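Local coordinates for phenylacetic acid degradation-related protein (Ralstonia eutropha JMP134, PDB 2PIM) that probably hydrolyses fatty acyl-CoA thioesters, as a putative hot-dog-fold thioesterase related to the phenylacetic acid degradation proteins, at residues L34-D47 / Q97-R110. Sequence-based numbering, arbitrary orientation.
Sequences LEAGSLESDYVATD and QAGLLRGRARLERR
Leu39 and Ala105 exchange backbone hydrogen bonds in both directions, and the same pairing recurs at Ser41 with Gly103, Tyr43 with Leu101 and Ala45 with Gly99, joining strands 38-45 and 99-107 antiparallel. Leu107 N to Gly37 O (2.9 Å) extends the ladder by one bond. Beyond it, Arg110 NH2 donates a fairly straight hydrogen bond (157°) to Leu34 O, 2.7 Å away and close to the guanidinium plane.

On the face carrying Glu40 and Asp42, a salt-bridge network links the strands. Arg102 bends at chi2 and chi3, folding its guanidinium back over the neighbouring strand. There Arg102 NE and NH2 both donate to Asp42 OD1, at 2.9 and 2.8 Å; OD1 receives NH2 on its syn lone pair and meets NE nearly along its C-O axis. Glu40 divides its carboxylate: OE2 meets Arg102 NH1 at 2.6 Å, while OE1 lies at the guanidinium edge of Arg104, 2.8 Å from NE, with the two planes nearly perpendicular (88°). Both Glu40 bonds are weak in angle. Asp42 OD2 turns to Arg30, so each acid serves two arginines.

Apolar contact is lighter: Ala45 CB meets Leu101 CD1 at 3.8 Å. The Tyr43 ring passes Gly103 edge-on, where no side chain intervenes, and its OH bonds Asp67.

The face bearing Leu39, Tyr43 and Ala105 wraps helix 58-75, as the curved antiparallel sheet does around the central helix in hot-dog folds, while strands 28-33 and 114-123 continue the sheet beyond 38-45 and 99-107, respectively.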
loop_
_atom_site.group_PDB
_atom_site.type_symbol
_atom_site.label_atom_id
_atom_site.label_comp_id
_atom_site.label_asym_id
_atom_site.label_seq_id
_atom_site.Cartn_x
_atom_site.Cartn_y
_atom_site.Cartn_z
ATOM N N LEU A 34 16.715 11.451 15.531
ATOM C CA LEU A 34 17.704 10.977 14.579
ATOM C C LEU A 34 18.794 10.150 15.231
ATOM O O LEU A 34 19.380 9.315 14.564
ATOM C CB LEU A 34 18.296 12.153 13.803
ATOM C CG LEU A 34 17.266 12.763 12.845
ATOM C CD1 LEU A 34 17.637 14.196 12.520
ATOM C CD2 LEU A 34 17.159 11.939 11.610
ATOM N N GLU A 35 19.045 10.355 16.524
ATOM C CA GLU A 35 20.033 9.559 17.253
ATOM C C GLU A 35 19.468 8.188 17.641
ATOM O O GLU A 35 20.152 7.177 17.501
ATOM C CB GLU A 35 20.519 10.304 18.493
ATOM C CG GLU A 35 21.942 9.909 18.885
ATOM C CD GLU A 35 22.418 10.588 20.149
ATOM O OE1 GLU A 35 21.773 11.577 20.583
ATOM O OE2 GLU A 35 23.442 10.138 20.713
ATOM N N ALA A 36 18.229 8.157 18.118
ATOM C CA ALA A 36 17.514 6.899 18.351
ATOM C C ALA A 36 17.123 6.218 17.044
ATOM O O ALA A 36 16.954 5.013 17.021
ATOM C CB ALA A 36 16.279 7.127 19.161
ATOM N N GLY A 37 16.960 6.989 15.969
ATOM C CA GLY A 37 16.627 6.447 14.665
ATOM C C GLY A 37 15.167 6.103 14.621
ATOM O O GLY A 37 14.812 5.013 14.241
ATOM N N SER A 38 14.315 7.050 15.011
ATOM C CA SER A 38 12.882 6.801 15.107
ATOM C C SER A 38 12.122 8.019 14.608
ATOM O O SER A 38 12.669 9.113 14.503
ATOM C CB SER A 38 12.492 6.485 16.548
ATOM O OG SER A 38 12.613 7.624 17.409
ATOM N N LEU A 39 10.863 7.805 14.269
ATOM C CA LEU A 39 10.021 8.843 13.741
ATOM C C LEU A 39 8.577 8.415 13.977
ATOM O O LEU A 39 8.275 7.251 13.992
ATOM C CB LEU A 39 10.293 9.065 12.248
ATOM C CG LEU A 39 9.491 10.170 11.535
ATOM C CD1 LEU A 39 10.336 10.968 10.557
ATOM C CD2 LEU A 39 8.315 9.579 10.824
ATOM N N GLU A 40 7.699 9.391 14.160
ATOM C CA GLU A 40 6.301 9.139 14.430
ATOM C C GLU A 40 5.480 10.079 13.537
ATOM O O GLU A 40 5.857 11.233 13.354
ATOM C CB GLU A 40 6.068 9.421 15.899
ATOM C CG GLU A 40 4.865 8.777 16.531
ATOM C CD GLU A 40 5.057 8.527 18.058
ATOM O OE1 GLU A 40 5.722 7.556 18.483
ATOM O OE2 GLU A 40 4.536 9.325 18.836
ATOM N N SER A 41 4.424 9.557 12.923
ATOM C CA SER A 41 3.522 10.354 12.117
ATOM C C SER A 41 2.062 9.929 12.350
ATOM O O SER A 41 1.756 8.747 12.551
ATOM C CB SER A 41 3.896 10.230 10.629
ATOM O OG SER A 41 3.064 11.028 9.786
ATOM N N ASP A 42 1.169 10.902 12.320
ATOM C CA ASP A 42 -0.255 10.628 12.254
ATOM C C ASP A 42 -0.677 10.373 10.811
ATOM O O ASP A 42 -0.038 10.873 9.901
ATOM C CB ASP A 42 -1.040 11.830 12.757
ATOM C CG ASP A 42 -0.896 12.040 14.232
ATOM O OD1 ASP A 42 -0.751 11.035 14.949
ATOM O OD2 ASP A 42 -0.945 13.208 14.664
ATOM N N TYR A 43 -1.755 9.615 10.636
ATOM C CA TYR A 43 -2.389 9.394 9.351
ATOM C C TYR A 43 -3.910 9.425 9.589
ATOM O O TYR A 43 -4.376 9.224 10.725
ATOM C CB TYR A 43 -1.905 8.054 8.693
ATOM C CG TYR A 43 -0.419 8.094 8.372
ATOM C CD1 TYR A 43 0.053 8.775 7.261
ATOM C CD2 TYR A 43 0.508 7.524 9.226
ATOM C CE1 TYR A 43 1.397 8.856 6.988
ATOM C CE2 TYR A 43 1.861 7.620 8.978
ATOM C CZ TYR A 43 2.306 8.304 7.875
ATOM O OH TYR A 43 3.664 8.423 7.659
ATOM N N VAL A 44 -4.675 9.718 8.531
ATOM C CA VAL A 44 -6.141 9.693 8.603
ATOM C C VAL A 44 -6.618 8.736 7.503
ATOM O O VAL A 44 -6.244 8.889 6.338
ATOM C CB VAL A 44 -6.786 11.086 8.409
ATOM C CG1 VAL A 44 -8.307 10.983 8.348
ATOM C CG2 VAL A 44 -6.391 12.045 9.524
ATOM N N ALA A 45 -7.400 7.726 7.898
ATOM C CA ALA A 45 -8.079 6.871 6.945
ATOM C C ALA A 45 -9.454 7.514 6.688
ATOM O O ALA A 45 -10.200 7.774 7.626
ATOM C CB ALA A 45 -8.204 5.450 7.499
ATOM N N THR A 46 -9.768 7.802 5.428
ATOM C CA THR A 46 -11.069 8.383 5.076
ATOM C C THR A 46 -12.069 7.299 4.683
ATOM O O THR A 46 -11.694 6.144 4.541
ATOM C CB THR A 46 -10.919 9.408 3.966
ATOM O OG1 THR A 46 -10.454 8.767 2.771
ATOM C CG2 THR A 46 -9.924 10.503 4.411
ATOM N N ASP A 47 -13.348 7.653 4.528
ATOM C CA ASP A 47 -14.351 6.680 4.093
ATOM C C ASP A 47 -13.991 6.146 2.664
ATOM O O ASP A 47 -14.424 5.067 2.256
ATOM C CB ASP A 47 -15.765 7.281 4.123
ATOM C CG ASP A 47 -16.324 7.488 5.556
ATOM O OD1 ASP A 47 -15.880 6.833 6.529
ATOM O OD2 ASP A 47 -17.266 8.308 5.691
ATOM N N GLN A 97 -10.474 1.165 11.334
ATOM C CA GLN A 97 -11.681 1.864 10.960
ATOM C C GLN A 97 -11.259 3.231 10.446
ATOM O O GLN A 97 -10.116 3.658 10.652
ATOM C CB GLN A 97 -12.604 1.996 12.175
ATOM C CG GLN A 97 -12.594 0.802 13.150
ATOM C CD GLN A 97 -13.035 -0.515 12.514
ATOM O OE1 GLN A 97 -13.755 -0.524 11.516
ATOM N NE2 GLN A 97 -12.606 -1.634 13.101
ATOM N N ALA A 98 -12.174 3.918 9.777
ATOM C CA ALA A 98 -11.948 5.312 9.395
ATOM C C ALA A 98 -11.618 6.135 10.635
ATOM O O ALA A 98 -12.213 5.941 11.708
ATOM C CB ALA A 98 -13.166 5.898 8.712
ATOM N N GLY A 99 -10.696 7.077 10.474
ATOM C CA GLY A 99 -10.270 7.926 11.576
ATOM C C GLY A 99 -8.757 8.005 11.633
ATOM O O GLY A 99 -8.069 7.597 10.698
ATOM N N LEU A 100 -8.250 8.562 12.724
ATOM C CA LEU A 100 -6.818 8.718 12.950
ATOM C C LEU A 100 -6.102 7.379 13.193
ATOM O O LEU A 100 -6.655 6.466 13.794
ATOM C CB LEU A 100 -6.574 9.605 14.160
ATOM C CG LEU A 100 -6.388 11.105 14.011
ATOM C CD1 LEU A 100 -6.474 11.722 15.402
ATOM C CD2 LEU A 100 -5.053 11.401 13.360
ATOM N N LEU A 101 -4.858 7.305 12.727
ATOM C CA LEU A 101 -3.911 6.242 13.069
ATOM C C LEU A 101 -2.592 6.896 13.366
ATOM O O LEU A 101 -2.336 8.015 12.950
ATOM C CB LEU A 101 -3.702 5.220 11.928
ATOM C CG LEU A 101 -4.950 4.441 11.443
ATOM C CD1 LEU A 101 -5.653 5.105 10.273
ATOM C CD2 LEU A 101 -4.582 3.042 11.076
ATOM N N ARG A 102 -1.761 6.164 14.083
ATOM C CA ARG A 102 -0.444 6.592 14.492
ATOM C C ARG A 102 0.571 5.623 13.892
ATOM O O ARG A 102 0.553 4.426 14.221
ATOM C CB ARG A 102 -0.366 6.493 16.011
ATOM C CG ARG A 102 1.005 6.689 16.628
ATOM C CD ARG A 102 1.649 7.929 16.124
ATOM N NE ARG A 102 0.817 9.106 16.412
ATOM C CZ ARG A 102 1.039 9.995 17.383
ATOM N NH1 ARG A 102 2.095 9.935 18.174
ATOM N NH2 ARG A 102 0.206 10.973 17.548
ATOM N N GLY A 103 1.460 6.156 13.057
ATOM C CA GLY A 103 2.540 5.395 12.475
ATOM C C GLY A 103 3.832 5.644 13.204
ATOM O O GLY A 103 4.190 6.798 13.466
ATOM N N ARG A 104 4.544 4.570 13.516
ATOM C CA ARG A 104 5.876 4.676 14.186
ATOM C C ARG A 104 6.935 3.914 13.367
ATOM O O ARG A 104 6.699 2.791 12.955
ATOM C CB ARG A 104 5.804 4.155 15.631
ATOM C CG ARG A 104 4.897 5.008 16.512
ATOM C CD ARG A 104 4.926 4.688 18.038
ATOM N NE ARG A 104 3.868 5.441 18.771
ATOM C CZ ARG A 104 2.581 5.057 18.958
ATOM N NH1 ARG A 104 2.110 3.898 18.538
ATOM N NH2 ARG A 104 1.749 5.840 19.616
ATOM N N ALA A 105 8.062 4.567 13.070
ATOM C CA ALA A 105 9.155 3.935 12.363
ATOM C C ALA A 105 10.395 3.862 13.256
ATOM O O ALA A 105 10.582 4.718 14.122
ATOM C CB ALA A 105 9.452 4.677 11.078
ATOM N N ARG A 106 11.182 2.795 13.069
ATOM C CA ARG A 106 12.508 2.619 13.677
ATOM C C ARG A 106 13.468 2.037 12.635
ATOM O O ARG A 106 13.125 1.067 11.946
ATOM C CB ARG A 106 12.472 1.646 14.881
ATOM C CG ARG A 106 13.862 1.384 15.505
ATOM C CD ARG A 106 13.926 0.316 16.621
ATOM N NE ARG A 106 14.094 -1.070 16.147
ATOM C CZ ARG A 106 13.102 -1.949 16.013
ATOM N NH1 ARG A 106 11.849 -1.630 16.302
ATOM N NH2 ARG A 106 13.354 -3.160 15.588
ATOM N N LEU A 107 14.673 2.596 12.569
ATOM C CA LEU A 107 15.783 2.008 11.799
ATOM C C LEU A 107 16.403 0.795 12.495
ATOM O O LEU A 107 16.941 0.926 13.572
ATOM C CB LEU A 107 16.904 3.052 11.574
ATOM C CG LEU A 107 16.567 4.049 10.476
ATOM C CD1 LEU A 107 17.383 5.318 10.591
ATOM C CD2 LEU A 107 16.726 3.404 9.113
ATOM N N GLU A 108 16.340 -0.380 11.874
ATOM C CA GLU A 108 17.054 -1.550 12.372
ATOM C C GLU A 108 18.491 -1.532 11.937
ATOM O O GLU A 108 19.311 -2.115 12.605
ATOM C CB GLU A 108 16.466 -2.860 11.853
ATOM C CG GLU A 108 15.134 -3.189 12.416
ATOM C CD GLU A 108 15.164 -4.308 13.420
ATOM O OE1 GLU A 108 15.957 -4.209 14.387
ATOM O OE2 GLU A 108 14.357 -5.258 13.247
ATOM N N ARG A 109 18.760 -0.953 10.777
ATOM C CA ARG A 109 20.120 -0.759 10.308
ATOM C C ARG A 109 20.176 0.371 9.311
ATOM O O ARG A 109 19.328 0.455 8.444
ATOM C CB ARG A 109 20.637 -2.025 9.631
ATOM C CG ARG A 109 22.030 -1.813 9.012
ATOM C CD ARG A 109 22.910 -3.035 9.074
ATOM N NE ARG A 109 24.292 -2.655 8.770
ATOM C CZ ARG A 109 24.770 -2.425 7.545
ATOM N NH1 ARG A 109 23.992 -2.544 6.467
ATOM N NH2 ARG A 109 26.028 -2.052 7.402
ATOM N N ARG A 110 21.164 1.233 9.472
ATOM C CA ARG A 110 21.501 2.304 8.541
ATOM C C ARG A 110 22.796 1.955 7.852
ATOM O O ARG A 110 23.828 2.186 8.420
ATOM C CB ARG A 110 21.844 3.575 9.300
ATOM C CG ARG A 110 20.735 4.159 10.045
ATOM C CD ARG A 110 21.141 5.561 10.573
ATOM N NE ARG A 110 20.625 5.691 11.931
ATOM C CZ ARG A 110 20.393 6.826 12.565
ATOM N NH1 ARG A 110 20.646 8.010 11.997
ATOM N NH2 ARG A 110 19.899 6.748 13.789
#